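Local structure of protein her-1 (Caenorhabditis elegans, 1SZH) at residues A[28-32]-A[33-37]; A[44-47]-A[48-52]; A[90-93]-A[94-97]; A[124-127]-A[128-132]; A[140-143]-A[144-148]. The protein dictates male development, probably through a direct role in cell signalling during sex determination, and inhibits the function of tra-2a. The protein carries 2 engineered substitutions. All coordinates share one frame; numbering follows the deposited sequence.

In the fold
All five contacts are local: within a helix, at a helix end or, in contact 5, in a loop. Contacts 1, 3 and 4 are partly buried; contacts 2 and 5 lie at the surface. Contacts 3 and 4 sit wholly within helices 85-97 and 120-134; each combines two buried half-cystines with a salt bridge, and they touch where Cys94 meets Phe126. Contact 1 ends helix 24-33 and contact 2, governed by prolines and capping, starts helix 47-59; Ile37 of the first packs on Val51 of the second. Contact 5 has little regular structure and is tied to contact 4 by the Cys125-Cys148 disulfide. Contacts 1 and 5 are about 31 Å apart between centres.

Contact 1 of 5, residues A[28-32]-A[33-37]; sequences IEIMK and FGTPI
Thr35 N reaches back to Ile30 O over 3.0 Å, nearly straight at 167° and in the carbonyl plane, while Gly34 N makes a weak bond to Met31 O. Phe33 N donates to Glu29 O at 3.0 Å, a regular i to i+4 bond with the donor tilted from the carbonyl plane. The bonds of Thr35 and Gly34 form a Schellman motif that ends helix 24-33, with Gly34 as its C-prime residue; its positive phi, a conformation that favours glycine, turns the chain off the helix. Outside the motif, Met31 O also accepts from Ser102 OG.

The apolar packing centres on Ile30. With chi1 at 68°, its CG1 stands between the backbone N and the carbonyl carbon, and CD1 meets Ile37 CG1 at 3.7 Å. The CG2 branch lies 3.6 Å from Pro36 O, and Thr35 OG1 sits against CB. Pro101 covers both isoleucines, and Ile37 also rests on Val51 and Leu55 of helix 47-59.

On the exposed side, the charged chains line the Phe33 ring. Lys32 runs alongside it, placing CE 3.6 Å from Phe33 CE1, and the Glu29 carboxylate, turned 74° from the ring plane, approaches the same ring carbon. Lys32 NZ and Glu29 OE1 form a long salt bridge of 3.7 Å beside the ring.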
# COMPACT_ATOMS: atom_id res chain seq x y z
N ILE A 28 -8.59 -13.11 6.46
CA ILE A 28 -7.53 -14.12 6.37
C ILE A 28 -7.17 -14.31 4.90
O ILE A 28 -5.98 -14.39 4.55
CB ILE A 28 -8.00 -15.44 7.00
CG1 ILE A 28 -8.05 -15.27 8.52
CG2 ILE A 28 -7.07 -16.59 6.64
CD1 ILE A 28 -8.82 -16.37 9.25
N GLU A 29 -8.18 -14.34 4.03
CA GLU A 29 -7.93 -14.52 2.59
C GLU A 29 -7.12 -13.39 1.97
O GLU A 29 -6.15 -13.65 1.24
CB GLU A 29 -9.25 -14.66 1.84
CG GLU A 29 -9.94 -15.99 2.04
CD GLU A 29 -10.05 -16.78 0.74
OE1 GLU A 29 -9.73 -17.98 0.76
OE2 GLU A 29 -10.48 -16.21 -0.29
N ILE A 30 -7.49 -12.14 2.24
CA ILE A 30 -6.73 -11.06 1.63
C ILE A 30 -5.31 -11.00 2.21
O ILE A 30 -4.37 -10.60 1.52
CB ILE A 30 -7.46 -9.70 1.72
CG1 ILE A 30 -7.56 -9.18 3.16
CG2 ILE A 30 -8.88 -9.86 1.17
CD1 ILE A 30 -6.38 -8.31 3.61
N MET A 31 -5.12 -11.45 3.45
CA MET A 31 -3.75 -11.46 3.97
C MET A 31 -2.90 -12.56 3.32
O MET A 31 -1.74 -12.33 2.96
CB MET A 31 -3.75 -11.63 5.49
CG MET A 31 -4.16 -10.34 6.21
SD MET A 31 -4.03 -10.46 8.02
CE MET A 31 -5.66 -11.10 8.41
N LYS A 32 -3.47 -13.75 3.16
CA LYS A 32 -2.67 -14.84 2.59
C LYS A 32 -2.40 -14.64 1.10
O LYS A 32 -1.37 -15.08 0.62
CB LYS A 32 -3.33 -16.22 2.84
CG LYS A 32 -4.47 -16.60 1.92
CD LYS A 32 -5.10 -17.96 2.38
CE LYS A 32 -5.94 -18.59 1.29
NZ LYS A 32 -6.64 -19.81 1.78
N PHE A 33 -3.31 -13.96 0.42
CA PHE A 33 -3.14 -13.69 -1.01
C PHE A 33 -2.39 -12.39 -1.24
O PHE A 33 -1.93 -12.13 -2.35
CB PHE A 33 -4.50 -13.63 -1.74
CG PHE A 33 -5.09 -14.97 -2.02
CD1 PHE A 33 -6.22 -15.42 -1.34
CD2 PHE A 33 -4.54 -15.78 -3.00
CE1 PHE A 33 -6.78 -16.68 -1.63
CE2 PHE A 33 -5.09 -17.03 -3.29
CZ PHE A 33 -6.22 -17.46 -2.60
N GLY A 34 -2.25 -11.56 -0.21
CA GLY A 34 -1.55 -10.31 -0.40
C GLY A 34 -2.33 -9.33 -1.27
O GLY A 34 -1.78 -8.79 -2.22
N THR A 35 -3.60 -9.12 -0.96
CA THR A 35 -4.44 -8.20 -1.73
C THR A 35 -5.06 -7.14 -0.82
O THR A 35 -4.97 -7.22 0.41
CB THR A 35 -5.58 -8.97 -2.44
OG1 THR A 35 -6.42 -9.61 -1.46
CG2 THR A 35 -5.01 -10.01 -3.37
N PRO A 36 -5.71 -6.13 -1.42
CA PRO A 36 -6.34 -5.09 -0.61
C PRO A 36 -7.55 -5.63 0.14
O PRO A 36 -8.12 -6.67 -0.21
CB PRO A 36 -6.78 -4.05 -1.64
CG PRO A 36 -5.79 -4.23 -2.76
CD PRO A 36 -5.62 -5.73 -2.83
N ILE A 37 -7.95 -4.90 1.17
CA ILE A 37 -9.12 -5.28 1.96
C ILE A 37 -10.42 -4.88 1.24
O ILE A 37 -10.61 -3.71 0.89
CB ILE A 37 -9.13 -4.56 3.33
CG1 ILE A 37 -7.89 -4.93 4.15
CG2 ILE A 37 -10.42 -4.90 4.09
CD1 ILE A 37 -7.56 -3.95 5.28

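Contact 2 of 5, residues A[44-47]-A[48-52]; sequences DPKL and PGYVY
Lys46 and Tyr50 both carry CG beside the backbone N (chi1 -68° and -61°), and this sends their side chains the same way, side by side: Lys46 CB lies 3.8 Å from Tyr50 CE1. The ring also comes under the Lys46 carbonyl, whose O sits over one face, 3.3 Å from Tyr50 CD1. In Leu47 the CG is instead anti to the backbone N, which lets CD1 approach Val51 CG2 at 4.2 Å, one turn on.

The backbone winds up around these groups. Val51 N donates to Leu47 O at 2.9 Å in a full helical bond, nearly along the C=O axis. Lys46 O receives weak bonds from Gly49 N and Tyr50 N. A water takes the Gly49 N-H at 3.0 Å and donates to Pro45 O, bridging the turn to the first turn of the helix. Pro48 has no N-H to give; its CD sits against the carbonyl oxygens of Asp44 and Pro45, 3.4 Å from Pro45 O. An alanine here would lose the ring that fixes phi, and is likely to open a gap beside those two carbonyls and let the helix start flex.

Before the helix, Lys46 N donates to Asp44 OD1 at 2.9 Å, a capping bond that meets the anti side 35° out of the carboxylate plane. Around it, Leu47 N to Asp44 O, 3.1 Å, closes a type I beta turn from Asp44 to Leu47 that leads directly into helix 47-59.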
# COMPACT_ATOMS: atom_id res chain seq x y z
N ASP A 44 -19.31 2.21 5.52
CA ASP A 44 -18.37 3.28 5.85
C ASP A 44 -17.12 3.09 5.01
O ASP A 44 -16.31 2.21 5.30
CB ASP A 44 -18.01 3.25 7.34
CG ASP A 44 -17.22 4.47 7.76
OD1 ASP A 44 -16.58 5.11 6.89
OD2 ASP A 44 -17.22 4.79 8.97
N PRO A 45 -16.96 3.91 3.97
CA PRO A 45 -15.80 3.83 3.08
C PRO A 45 -14.45 4.13 3.72
O PRO A 45 -13.42 3.89 3.11
CB PRO A 45 -16.16 4.82 1.97
CG PRO A 45 -16.97 5.84 2.70
CD PRO A 45 -17.87 4.99 3.55
N LYS A 46 -14.44 4.66 4.94
CA LYS A 46 -13.17 4.94 5.59
C LYS A 46 -12.72 3.73 6.40
O LYS A 46 -11.56 3.60 6.76
CB LYS A 46 -13.27 6.14 6.53
CG LYS A 46 -13.50 7.47 5.85
CD LYS A 46 -13.48 8.60 6.87
CE LYS A 46 -13.63 9.96 6.22
NZ LYS A 46 -13.46 11.04 7.22
N LEU A 47 -13.64 2.81 6.67
CA LEU A 47 -13.27 1.68 7.49
C LEU A 47 -12.18 0.74 6.95
O LEU A 47 -11.33 0.30 7.71
CB LEU A 47 -14.52 0.89 7.88
CG LEU A 47 -14.37 -0.19 8.94
CD1 LEU A 47 -13.61 0.32 10.20
CD2 LEU A 47 -15.81 -0.63 9.30
N PRO A 48 -12.17 0.44 5.64
CA PRO A 48 -11.14 -0.46 5.10
C PRO A 48 -9.75 0.09 5.43
O PRO A 48 -8.80 -0.66 5.71
CB PRO A 48 -11.41 -0.44 3.60
CG PRO A 48 -12.88 -0.24 3.53
CD PRO A 48 -13.16 0.79 4.60
N GLY A 49 -9.63 1.42 5.35
CA GLY A 49 -8.37 2.07 5.66
C GLY A 49 -7.95 1.84 7.10
O GLY A 49 -6.77 1.60 7.39
N TYR A 50 -8.90 1.92 8.02
CA TYR A 50 -8.56 1.69 9.42
C TYR A 50 -8.23 0.22 9.66
O TYR A 50 -7.32 -0.11 10.46
CB TYR A 50 -9.68 2.22 10.32
CG TYR A 50 -9.87 3.72 10.13
CD1 TYR A 50 -11.13 4.28 10.01
CD2 TYR A 50 -8.76 4.56 10.03
CE1 TYR A 50 -11.29 5.66 9.78
CE2 TYR A 50 -8.91 5.93 9.80
CZ TYR A 50 -10.17 6.47 9.68
OH TYR A 50 -10.31 7.83 9.45
N VAL A 51 -8.93 -0.68 8.98
CA VAL A 51 -8.63 -2.11 9.12
C VAL A 51 -7.22 -2.37 8.60
O VAL A 51 -6.47 -3.18 9.14
CB VAL A 51 -9.66 -2.95 8.35
CG1 VAL A 51 -9.28 -4.45 8.38
CG2 VAL A 51 -11.04 -2.72 8.97
N TYR A 52 -6.84 -1.68 7.52
CA TYR A 52 -5.49 -1.85 6.98
C TYR A 52 -4.44 -1.51 8.03
O TYR A 52 -3.45 -2.23 8.22
CB TYR A 52 -5.30 -0.93 5.77
CG TYR A 52 -3.87 -0.75 5.25
CD1 TYR A 52 -3.41 -1.43 4.12
CD2 TYR A 52 -2.98 0.11 5.90
CE1 TYR A 52 -2.09 -1.23 3.63
CE2 TYR A 52 -1.68 0.31 5.43
CZ TYR A 52 -1.24 -0.37 4.30
OH TYR A 52 0.03 -0.15 3.81
O HOH W 1 -10.98 3.21 3.43

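Contact 3 of 5, residues A[90-93]-A[94-97]; sequences CENR and CKNL. With ACT (acetate ion), chain C.
Two successive turns of helix 85-97 meet here, stitched by a run of i to i+4 bonds; the helix also carries a salt bridge and an arginine bound to acetate. Cys94 N to Cys90 O is a bond of 2.8 Å, followed by Lys95 to Glu91 and Asn96 to Asn92; Leu97 N to Arg93 O closes the series at 2.9 Å and is the straightest, at 171°.

Glu91 and Lys95 lie side by side with both chains extended. Glu91 holds CG anti to the backbone N (chi1 169°), carrying its carboxylate along the helix to where Lys95 arrives, and Lys95 NZ donates to Glu91 OE2 at 3.1 Å. The ammonium group comes in on the anti side of that oxygen, 32° out of the carboxylate plane, while Lys95 CE lies against Glu91 CG. Two residues on, the first torsion of Arg93 puts its CG 3.8 Å from Leu97 CD1, and bends at chi2 and chi3 then carry the guanidinium to the acetate. There NE donates to an acetate oxygen, O of ACT, at 2.9 Å, the ion lying at the edge of the guanidinium. Arg89 NE binds the same acetate, which probably came from the crystallisation liquor.

Inward, Cys90 and Cys94 are joined by disulfides to Cys115 and Cys76, and Leu97 packs on Ile112 of helix 105-115. The helix is thus covalently fastened on its buried side, while the Glu91 and Lys95 charges probably balance each other one turn apart and the two arginines form a site that would probably favour a small anion.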
# COMPACT_ATOMS: atom_id res chain seq x y z
N CYS A 90 1.92 -0.11 -14.32
CA CYS A 90 2.74 -0.00 -13.12
C CYS A 90 1.99 0.82 -12.07
O CYS A 90 2.06 0.53 -10.87
CB CYS A 90 4.10 0.65 -13.47
SG CYS A 90 5.39 0.68 -12.21
N GLU A 91 1.25 1.84 -12.51
CA GLU A 91 0.49 2.67 -11.57
C GLU A 91 -0.53 1.80 -10.82
O GLU A 91 -0.64 1.85 -9.58
CB GLU A 91 -0.24 3.80 -12.30
CG GLU A 91 -1.26 4.54 -11.43
CD GLU A 91 -1.92 5.69 -12.16
OE1 GLU A 91 -1.64 5.87 -13.36
OE2 GLU A 91 -2.72 6.40 -11.52
N ASN A 92 -1.26 0.98 -11.58
CA ASN A 92 -2.27 0.10 -10.97
C ASN A 92 -1.66 -0.97 -10.07
O ASN A 92 -2.22 -1.27 -9.02
CB ASN A 92 -3.15 -0.52 -12.05
CG ASN A 92 -4.06 0.51 -12.72
OD1 ASN A 92 -4.45 1.50 -12.09
ND2 ASN A 92 -4.41 0.27 -13.98
N ARG A 93 -0.52 -1.52 -10.48
CA ARG A 93 0.19 -2.53 -9.70
C ARG A 93 0.60 -1.86 -8.39
O ARG A 93 0.43 -2.42 -7.31
CB ARG A 93 1.42 -3.01 -10.49
CG ARG A 93 2.58 -3.63 -9.68
CD ARG A 93 2.42 -5.11 -9.40
NE ARG A 93 2.20 -5.95 -10.57
CZ ARG A 93 3.14 -6.62 -11.25
NH1 ARG A 93 4.42 -6.55 -10.91
NH2 ARG A 93 2.78 -7.43 -12.24
N CYS A 94 1.14 -0.65 -8.49
CA CYS A 94 1.56 0.10 -7.30
C CYS A 94 0.36 0.34 -6.37
O CYS A 94 0.45 0.08 -5.16
CB CYS A 94 2.17 1.43 -7.76
SG CYS A 94 2.87 2.49 -6.48
N LYS A 95 -0.76 0.80 -6.91
CA LYS A 95 -1.91 1.07 -6.06
C LYS A 95 -2.37 -0.19 -5.33
O LYS A 95 -2.73 -0.14 -4.14
CB LYS A 95 -3.06 1.65 -6.88
CG LYS A 95 -2.78 3.06 -7.40
CD LYS A 95 -3.94 3.56 -8.26
CE LYS A 95 -3.74 5.02 -8.65
NZ LYS A 95 -4.88 5.46 -9.52
N ASN A 96 -2.36 -1.33 -6.04
CA ASN A 96 -2.77 -2.58 -5.41
C ASN A 96 -1.77 -2.98 -4.32
O ASN A 96 -2.18 -3.30 -3.21
CB ASN A 96 -2.89 -3.69 -6.45
CG ASN A 96 -4.17 -3.58 -7.27
OD1 ASN A 96 -5.21 -3.15 -6.76
ND2 ASN A 96 -4.10 -3.98 -8.54
N LEU A 97 -0.48 -2.94 -4.62
CA LEU A 97 0.52 -3.31 -3.62
C LEU A 97 0.45 -2.41 -2.40
O LEU A 97 0.49 -2.89 -1.26
CB LEU A 97 1.94 -3.20 -4.22
CG LEU A 97 2.32 -4.26 -5.25
CD1 LEU A 97 3.58 -3.80 -6.02
CD2 LEU A 97 2.55 -5.57 -4.54
C ACT C . -0.33 -6.80 -13.11
O ACT C . -0.36 -6.41 -11.85
OXT ACT C . -0.68 -6.09 -14.13
CH3 ACT C . 0.15 -8.15 -13.51

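Contact 4 of 5, residues A[124-127]-A[128-132]; sequences KCFE and KCRSL
The Phe126 ring has Arg130 CG over one face, and Arg130 CD comes 3.9 Å from Phe126 CE2, so the aliphatic part of the arginine covers the ring; the ring of Phe79 meets it as well. The guanidinium plane lies 33° from that of Phe126. At the guanidinium edge is the Glu127 carboxylate, nearly coplanar with it at 17°: Arg130 NH1 donates to the syn lone pair of Glu127 OE1 at 3.3 Å, a salt bridge made through one N-H...O bond. Glu127 reaches this place by folding at chi2 (-78°), which brings its end back alongside Arg130. The stronger polar partner of the arginine is Asp72, whose OD2 pairs with NE, so NH1 and NE each have an acidic partner. An alanine in place of Arg130 would probably leave Glu127 and Asp72 without their shared counter-charge and uncover one face of Phe126.

Backbone i to i+4 bonds join Cys129 N to Cys125 O at 2.8 Å, Arg130 N to Phe126 O at 3.1 Å and Ser131 N to Glu127 O at 3.0 Å. A water donates to Glu127 O and also hydrogen-bonds Ser131 OG.

Phe126 packs on Leu109 and Ile112 of helix 105-115. Lys128 NZ bonds to Tyr147 O. Cys125 and Cys129, one turn apart, form disulfides with Cys148 and Cys75, which makes this a doubly cross-linked segment of helix 120-134 in a disulfide-rich helical fold.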
# COMPACT_ATOMS: atom_id res chain seq x y z
N LYS A 124 11.84 7.81 -8.70
CA LYS A 124 12.42 8.77 -7.75
C LYS A 124 11.35 9.75 -7.28
O LYS A 124 11.36 10.15 -6.11
CB LYS A 124 13.59 9.52 -8.41
CG LYS A 124 14.80 8.63 -8.64
CD LYS A 124 15.97 9.41 -9.23
CE LYS A 124 17.20 8.52 -9.38
NZ LYS A 124 18.35 9.21 -10.05
N CYS A 125 10.44 10.12 -8.16
CA CYS A 125 9.36 11.03 -7.78
C CYS A 125 8.42 10.33 -6.78
O CYS A 125 7.96 10.91 -5.81
CB CYS A 125 8.58 11.46 -9.01
SG CYS A 125 7.24 12.59 -8.71
N PHE A 126 8.15 9.05 -7.03
CA PHE A 126 7.31 8.27 -6.13
C PHE A 126 7.95 8.27 -4.73
O PHE A 126 7.28 8.47 -3.72
CB PHE A 126 7.21 6.82 -6.68
CG PHE A 126 6.61 5.80 -5.70
CD1 PHE A 126 5.24 5.77 -5.46
CD2 PHE A 126 7.43 4.89 -5.05
CE1 PHE A 126 4.68 4.83 -4.57
CE2 PHE A 126 6.89 3.92 -4.15
CZ PHE A 126 5.52 3.90 -3.91
N GLU A 127 9.26 8.06 -4.68
CA GLU A 127 9.94 8.04 -3.39
C GLU A 127 9.92 9.43 -2.76
O GLU A 127 9.76 9.55 -1.55
CB GLU A 127 11.37 7.52 -3.57
CG GLU A 127 11.45 6.01 -3.88
CD GLU A 127 11.26 5.12 -2.65
OE1 GLU A 127 10.16 5.12 -2.04
OE2 GLU A 127 12.21 4.40 -2.29
N LYS A 128 10.07 10.46 -3.58
CA LYS A 128 10.05 11.84 -3.04
C LYS A 128 8.66 12.15 -2.47
O LYS A 128 8.52 12.79 -1.42
CB LYS A 128 10.43 12.83 -4.14
CG LYS A 128 10.46 14.30 -3.71
CD LYS A 128 11.15 15.13 -4.79
CE LYS A 128 11.53 16.51 -4.30
NZ LYS A 128 12.30 17.23 -5.36
N CYS A 129 7.61 11.73 -3.16
CA CYS A 129 6.26 11.92 -2.67
C CYS A 129 6.12 11.25 -1.30
O CYS A 129 5.51 11.83 -0.40
CB CYS A 129 5.28 11.30 -3.69
SG CYS A 129 3.54 11.33 -3.28
N ARG A 130 6.65 10.04 -1.13
CA ARG A 130 6.56 9.37 0.16
C ARG A 130 7.30 10.17 1.25
O ARG A 130 6.79 10.29 2.37
CB ARG A 130 7.12 7.95 0.09
CG ARG A 130 6.28 6.98 -0.77
CD ARG A 130 6.88 5.56 -0.66
NE ARG A 130 6.75 5.07 0.71
CZ ARG A 130 7.66 4.34 1.35
NH1 ARG A 130 8.80 4.00 0.74
NH2 ARG A 130 7.44 3.97 2.60
N SER A 131 8.48 10.69 0.91
CA SER A 131 9.26 11.49 1.86
C SER A 131 8.50 12.75 2.26
O SER A 131 8.44 13.09 3.44
CB SER A 131 10.61 11.88 1.25
OG SER A 131 11.45 10.74 1.16
N LEU A 132 7.90 13.44 1.29
CA LEU A 132 7.14 14.65 1.61
C LEU A 132 5.94 14.33 2.53
O LEU A 132 5.63 15.10 3.45
CB LEU A 132 6.64 15.33 0.33
CG LEU A 132 7.68 16.15 -0.45
CD1 LEU A 132 6.98 16.78 -1.65
CD2 LEU A 132 8.30 17.23 0.44
O HOH W 2 11.05 7.60 0.34

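Contact 5 of 5, residues A[140-143]-A[144-148]; sequences EVLQ and FEEYC
Leu142 lays its side chain against Tyr147, with CD1 3.9 Å from Tyr147 CD2 and CB equally near the ring, the two chains crossing obliquely. Its other methyl, CD2, meets the Glu146 carboxylate at about 4.0 Å from OE1. Gln143 stands beside them, its CG 3.6 Å from Glu146 OE2, with the amide plane turned 83° from that carboxylate.

The direct polar link is Glu146 N to Gln143 O, 2.8 Å and 161°, the donor standing above the carbonyl plane. Phe144 O then accepts from both Tyr147 N and Cys148 N, the latter at 2.7 Å. Together these bonds curl residues 143-148 into a short turn with helical backbone angles at 144-146, following the 3-10 segment that ends at Val141. Phe144 N, by contrast, is buried with no partner in the model.

Tyr147 is positioned by chi1 of 57°, with Phe144 O above one face of its ring, offset toward the rim, and by a water at the ring edge that bridges Tyr147 OH at 2.6 Å to Leu142 O. Farther out, Phe144 and Tyr147 both rest on Cys129 of helix 120-134, Phe144 also touches Ser77 and Val78, and Leu142 packs on Ile137.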
# COMPACT_ATOMS: atom_id res chain seq x y z
N GLU A 140 -1.71 15.31 -1.41
CA GLU A 140 -2.81 15.55 -2.33
C GLU A 140 -2.94 17.04 -2.67
O GLU A 140 -3.52 17.41 -3.69
CB GLU A 140 -4.12 15.05 -1.71
CG GLU A 140 -4.07 13.58 -1.28
CD GLU A 140 -3.74 13.40 0.19
OE1 GLU A 140 -2.84 14.09 0.71
OE2 GLU A 140 -4.39 12.54 0.83
N VAL A 141 -2.37 17.89 -1.82
CA VAL A 141 -2.39 19.34 -2.01
C VAL A 141 -1.48 19.79 -3.16
O VAL A 141 -1.75 20.79 -3.84
CB VAL A 141 -1.93 20.05 -0.69
CG1 VAL A 141 -1.75 21.56 -0.91
CG2 VAL A 141 -2.96 19.80 0.41
N LEU A 142 -0.41 19.04 -3.39
CA LEU A 142 0.57 19.33 -4.44
C LEU A 142 0.47 18.32 -5.58
O LEU A 142 0.19 17.15 -5.35
CB LEU A 142 1.99 19.23 -3.88
CG LEU A 142 2.41 20.14 -2.72
CD1 LEU A 142 3.82 19.80 -2.29
CD2 LEU A 142 2.35 21.59 -3.17
N GLN A 143 0.67 18.78 -6.81
CA GLN A 143 0.68 17.85 -7.93
C GLN A 143 2.15 17.53 -8.09
O GLN A 143 3.00 18.34 -7.73
CB GLN A 143 0.09 18.49 -9.18
CG GLN A 143 0.40 19.94 -9.33
CD GLN A 143 -0.28 20.53 -10.54
OE1 GLN A 143 -1.47 20.32 -10.75
NE2 GLN A 143 0.48 21.28 -11.34
N PHE A 144 2.48 16.36 -8.64
CA PHE A 144 3.88 15.97 -8.76
C PHE A 144 4.73 17.01 -9.44
O PHE A 144 5.91 17.16 -9.11
CB PHE A 144 4.04 14.64 -9.51
CG PHE A 144 3.25 13.51 -8.93
CD1 PHE A 144 2.09 13.07 -9.57
CD2 PHE A 144 3.63 12.91 -7.73
CE1 PHE A 144 1.33 12.02 -9.04
CE2 PHE A 144 2.88 11.86 -7.18
CZ PHE A 144 1.71 11.42 -7.83
N GLU A 145 4.15 17.71 -10.41
CA GLU A 145 4.88 18.74 -11.14
C GLU A 145 5.46 19.82 -10.23
O GLU A 145 6.40 20.52 -10.61
CB GLU A 145 3.98 19.38 -12.20
CG GLU A 145 3.43 18.41 -13.24
CD GLU A 145 2.11 17.82 -12.81
OE1 GLU A 145 1.59 18.15 -11.69
OE2 GLU A 145 1.53 16.97 -13.58
N GLU A 146 4.91 19.95 -9.03
CA GLU A 146 5.38 20.98 -8.08
C GLU A 146 6.58 20.59 -7.24
O GLU A 146 7.26 21.45 -6.69
CB GLU A 146 4.24 21.41 -7.16
CG GLU A 146 3.12 22.13 -7.88
CD GLU A 146 2.19 22.90 -6.95
OE1 GLU A 146 2.64 23.92 -6.35
OE2 GLU A 146 1.01 22.50 -6.82
N TYR A 147 6.85 19.30 -7.11
CA TYR A 147 8.02 18.92 -6.32
C TYR A 147 8.90 17.94 -7.06
O TYR A 147 9.97 17.57 -6.58
CB TYR A 147 7.59 18.39 -4.96
CG TYR A 147 6.65 17.22 -5.00
CD1 TYR A 147 7.14 15.91 -4.95
CD2 TYR A 147 5.27 17.41 -4.99
CE1 TYR A 147 6.28 14.83 -4.88
CE2 TYR A 147 4.40 16.33 -4.92
CZ TYR A 147 4.91 15.04 -4.85
OH TYR A 147 4.07 13.98 -4.70
N CYS A 148 8.43 17.52 -8.23
CA CYS A 148 9.19 16.65 -9.11
C CYS A 148 9.21 17.50 -10.38
O CYS A 148 8.21 17.58 -11.09
CB CYS A 148 8.45 15.34 -9.37
SG CYS A 148 8.24 14.36 -7.86
O HOH W 3 1.59 14.57 -4.61